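Local coordinates for diacylglycerol lipase (Aspergillus oryzae, PDB 5XK2), which probably hydrolyses the ester bonds of mono- and diacylglycerols, as an alpha/beta-hydrolase of the class 3 lipase family, at residues Glu53-Thr58 / Asn79-Ile84; Val22-Ala27 / Glu40-Ser45. One frame throughout, in Å; residues are numbered along the deposited sequence.

Overall arrangement
Both contacts lie in the N-terminal part of this class 3 lipase, beside the first strands of the central sheet, with their centres about 11 Å apart. Contact 2 packs the end of helix 14-27 against the 40-45 loop and is buried; contact 1 joins the end of helix 50-55 to the turn before strand 83-89 at the surface. Two bonds tie them together: Y24 OH lies 2.6 Å from S57 OG, and E53 OE2 takes the backbone N of C44 at 2.8 Å. Of the two, contact 2 comes nearer the probable active site, since the Y24 side chain comes near the likely nucleophile elbow around S153 but makes no contact with it.

Contact 1 of 2, residues Glu53-Thr58 / Asn79-Ile84; sequences EAAGST and NTNKAI
A Schellman motif ends helix 50-55, and its last turn meets the hairpin turn that joins strands 71-78 and 83-89. G56, at positive phi, leaves the helix while its N still bonds back to E53 O at 3.0 Å. One residue earlier, the carbonyl of A55 is turned to the hairpin. T80 OG1 donates to A55 O at 2.8 Å, arriving from the flank of the carbonyl (C=O...O angle 114°) and tilted 23° from its plane. A water donates to the same oxygen, also at 2.8 Å, and accepts from N79 N, so two bonds grip A55 O and bridge it to consecutive residues of the turn. With T80 OG1 anti to its own carbonyl carbon (chi1 -62°), the hydroxyl reaches A55 O while T80 CB packs on A55 CB at 3.8 Å. The amide of N81 adds a looser touch, ND2 lying 4.0 Å from A55 CB. Beyond these residues, the hairpin closes with a G1 beta bulge, in which K82 and A83 lie opposite D78, and D78 OD1 accepts from N81 N within the turn. A55 and S57 also pack on D78 in strand 71-78, N81 leans on F20 of helix 14-27, and past S57 the chain enters strand 58-65, where T58 pairs through its backbone with V77.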
# COMPACT_ATOMS: atom_id res chain seq x y z
N GLU A 53 -3.33 -0.14 -29.05
CA GLU A 53 -4.12 -1.09 -29.81
C GLU A 53 -4.26 -0.59 -31.25
O GLU A 53 -4.17 -1.38 -32.19
CB GLU A 53 -5.48 -1.30 -29.15
CG GLU A 53 -5.33 -1.86 -27.74
CD GLU A 53 -6.64 -2.30 -27.13
OE1 GLU A 53 -7.60 -2.52 -27.91
OE2 GLU A 53 -6.71 -2.41 -25.89
N ALA A 54 -4.41 0.72 -31.42
CA ALA A 54 -4.56 1.29 -32.76
C ALA A 54 -3.30 1.09 -33.61
O ALA A 54 -3.37 0.98 -34.84
CB ALA A 54 -4.89 2.77 -32.67
N ALA A 55 -2.16 1.03 -32.93
CA ALA A 55 -0.88 0.86 -33.59
C ALA A 55 -0.62 -0.61 -33.94
O ALA A 55 0.31 -0.91 -34.68
CB ALA A 55 0.24 1.40 -32.69
N GLY A 56 -1.46 -1.51 -33.42
CA GLY A 56 -1.35 -2.93 -33.69
C GLY A 56 -0.18 -3.61 -33.00
O GLY A 56 0.32 -4.65 -33.45
N SER A 57 0.26 -3.03 -31.89
CA SER A 57 1.50 -3.50 -31.27
C SER A 57 1.36 -4.91 -30.75
O SER A 57 0.33 -5.29 -30.20
CB SER A 57 1.95 -2.56 -30.17
OG SER A 57 2.05 -1.26 -30.73
N THR A 58 2.42 -5.69 -30.96
CA THR A 58 2.37 -7.13 -30.75
C THR A 58 3.44 -7.61 -29.78
O THR A 58 4.60 -7.20 -29.90
CB THR A 58 2.54 -7.88 -32.09
OG1 THR A 58 1.53 -7.43 -33.02
CG2 THR A 58 2.35 -9.36 -31.90
N ASN A 79 4.96 -1.49 -35.11
CA ASN A 79 5.37 -1.25 -36.49
C ASN A 79 4.79 0.05 -37.02
O ASN A 79 5.20 0.54 -38.07
CB ASN A 79 4.96 -2.42 -37.38
CG ASN A 79 5.84 -3.64 -37.16
OD1 ASN A 79 7.06 -3.51 -37.04
ND2 ASN A 79 5.21 -4.83 -37.10
N THR A 80 3.84 0.61 -36.29
CA THR A 80 3.29 1.89 -36.69
C THR A 80 4.26 3.00 -36.36
O THR A 80 4.55 3.87 -37.19
CB THR A 80 1.94 2.13 -36.01
OG1 THR A 80 1.06 1.10 -36.44
CG2 THR A 80 1.37 3.50 -36.37
N ASN A 81 4.80 2.96 -35.14
CA ASN A 81 5.72 3.98 -34.66
C ASN A 81 7.20 3.59 -34.77
O ASN A 81 8.08 4.33 -34.32
CB ASN A 81 5.35 4.34 -33.23
CG ASN A 81 3.99 4.96 -33.15
OD1 ASN A 81 3.79 6.07 -33.64
ND2 ASN A 81 3.02 4.22 -32.61
N LYS A 82 7.44 2.42 -35.34
CA LYS A 82 8.79 1.90 -35.55
C LYS A 82 9.58 1.89 -34.26
O LYS A 82 10.65 2.50 -34.16
CB LYS A 82 9.50 2.69 -36.65
CG LYS A 82 8.92 2.34 -38.01
CD LYS A 82 9.59 3.08 -39.15
CE LYS A 82 10.96 2.51 -39.47
NZ LYS A 82 11.51 3.17 -40.68
N ALA A 83 9.03 1.19 -33.28
CA ALA A 83 9.65 1.10 -31.97
C ALA A 83 9.60 -0.32 -31.45
O ALA A 83 8.60 -1.00 -31.63
CB ALA A 83 8.95 2.04 -30.98
N ILE A 84 10.67 -0.72 -30.79
CA ILE A 84 10.67 -1.92 -29.97
C ILE A 84 10.51 -1.42 -28.56
O ILE A 84 11.27 -0.57 -28.11
CB ILE A 84 11.96 -2.73 -30.09
CG1 ILE A 84 12.25 -3.11 -31.56
CG2 ILE A 84 11.91 -3.96 -29.16
CD1 ILE A 84 11.14 -3.89 -32.22
O HOH W 1 2.44 -2.74 -34.96

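Contact 2 of 2, residues Val22-Ala27 / Glu40-Ser45; sequences VQYAAA and EKLNCS
Y24 OH is gripped by two groups, S57 OG and the carboxylate oxygen OD2 of D78, which hold the far end of a ring whose edge meets L42. The contact packs the last turns of helix 14-27 against the irregular 40-45 loop, within the N-terminal region of this alpha/beta-hydrolase. L42 CD1 lies near the plane of the Y24 ring, 3.6 Å from CE1 and 3.8 Å from CD1, and the two side chains cross at about a right angle. With CG anti to its carbonyl carbon (chi1 -77°), the Y24 ring stands out from the helix and turns its CD1-CE1 edge to that methyl group. No hydrogen bond joins the segments; the interface is apolar and buried, and F74 of strand 71-78 touches both A27 and L42. On the loop, N43 starts off away from the helix at its CB, and its ND2 bonds back to K41 O at 3.0 Å, the oxygen lying almost in the amide plane. C44 turns inward instead, and its sulfur forms a disulfide with C49, tying the loop to the residue just before helix 50-55. The same SG rests against the last turn of helix 14-27, 3.7 Å from A27 CA and 3.8 Å from A27 CB.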
# COMPACT_ATOMS: atom_id res chain seq x y z
N VAL A 22 2.99 6.34 -22.14
CA VAL A 22 2.45 5.93 -20.84
C VAL A 22 1.42 4.80 -21.02
O VAL A 22 1.19 4.02 -20.11
CB VAL A 22 1.82 7.13 -20.08
CG1 VAL A 22 0.57 7.66 -20.79
CG2 VAL A 22 1.53 6.76 -18.61
N GLN A 23 0.83 4.70 -22.21
CA GLN A 23 -0.12 3.62 -22.46
C GLN A 23 0.56 2.25 -22.52
O GLN A 23 -0.08 1.23 -22.23
CB GLN A 23 -0.89 3.89 -23.76
CG GLN A 23 -1.81 5.10 -23.68
CD GLN A 23 -2.45 5.40 -25.00
OE1 GLN A 23 -2.98 4.50 -25.64
NE2 GLN A 23 -2.37 6.65 -25.44
N TYR A 24 1.84 2.21 -22.87
CA TYR A 24 2.57 0.95 -22.76
C TYR A 24 2.82 0.59 -21.30
O TYR A 24 2.74 -0.58 -20.92
CB TYR A 24 3.90 1.01 -23.52
CG TYR A 24 3.74 0.86 -25.01
CD1 TYR A 24 3.55 -0.39 -25.59
CD2 TYR A 24 3.77 1.98 -25.85
CE1 TYR A 24 3.40 -0.53 -26.95
CE2 TYR A 24 3.61 1.85 -27.22
CZ TYR A 24 3.44 0.60 -27.77
OH TYR A 24 3.28 0.43 -29.12
N ALA A 25 3.14 1.59 -20.48
CA ALA A 25 3.21 1.37 -19.04
C ALA A 25 1.89 0.83 -18.50
O ALA A 25 1.87 -0.10 -17.71
CB ALA A 25 3.57 2.69 -18.33
N ALA A 26 0.79 1.42 -18.96
CA ALA A 26 -0.54 0.98 -18.54
C ALA A 26 -0.77 -0.49 -18.90
O ALA A 26 -1.33 -1.26 -18.12
CB ALA A 26 -1.63 1.85 -19.18
N ALA A 27 -0.31 -0.87 -20.09
CA ALA A 27 -0.49 -2.23 -20.56
C ALA A 27 0.23 -3.28 -19.70
O ALA A 27 -0.19 -4.43 -19.67
CB ALA A 27 -0.04 -2.33 -22.02
N GLU A 40 0.63 -12.35 -29.70
CA GLU A 40 -0.62 -11.78 -29.18
C GLU A 40 -0.57 -10.26 -29.19
O GLU A 40 0.47 -9.65 -28.89
CB GLU A 40 -0.91 -12.30 -27.76
CG GLU A 40 -0.95 -13.85 -27.71
CD GLU A 40 -1.40 -14.40 -26.36
OE1 GLU A 40 -2.16 -13.71 -25.65
OE2 GLU A 40 -0.99 -15.53 -26.03
N LYS A 41 -1.68 -9.64 -29.58
CA LYS A 41 -1.77 -8.16 -29.61
C LYS A 41 -1.86 -7.62 -28.20
O LYS A 41 -2.60 -8.16 -27.37
CB LYS A 41 -3.01 -7.71 -30.40
CG LYS A 41 -3.07 -8.12 -31.85
CD LYS A 41 -1.92 -7.55 -32.61
CE LYS A 41 -2.27 -7.35 -34.08
NZ LYS A 41 -2.43 -8.65 -34.80
N LEU A 42 -1.08 -6.58 -27.90
CA LEU A 42 -1.28 -5.86 -26.65
C LEU A 42 -2.70 -5.34 -26.59
O LEU A 42 -3.20 -4.80 -27.56
CB LEU A 42 -0.30 -4.69 -26.54
CG LEU A 42 1.16 -5.05 -26.23
CD1 LEU A 42 1.98 -3.78 -26.31
CD2 LEU A 42 1.31 -5.68 -24.84
N ASN A 43 -3.36 -5.53 -25.46
CA ASN A 43 -4.67 -4.90 -25.31
C ASN A 43 -4.99 -4.72 -23.84
O ASN A 43 -4.52 -5.49 -22.99
CB ASN A 43 -5.75 -5.71 -26.03
CG ASN A 43 -5.99 -7.05 -25.40
OD1 ASN A 43 -6.89 -7.21 -24.57
ND2 ASN A 43 -5.17 -8.03 -25.78
N CYS A 44 -5.79 -3.70 -23.53
CA CYS A 44 -6.08 -3.38 -22.15
C CYS A 44 -7.58 -3.43 -21.94
O CYS A 44 -8.31 -2.62 -22.50
CB CYS A 44 -5.56 -1.98 -21.78
SG CYS A 44 -3.76 -1.77 -22.22
N SER A 45 -8.01 -4.40 -21.13
CA SER A 45 -9.42 -4.68 -20.89
C SER A 45 -10.17 -3.47 -20.39
O SER A 45 -11.34 -3.31 -20.72
CB SER A 45 -9.56 -5.81 -19.87
OG SER A 45 -9.05 -7.01 -20.41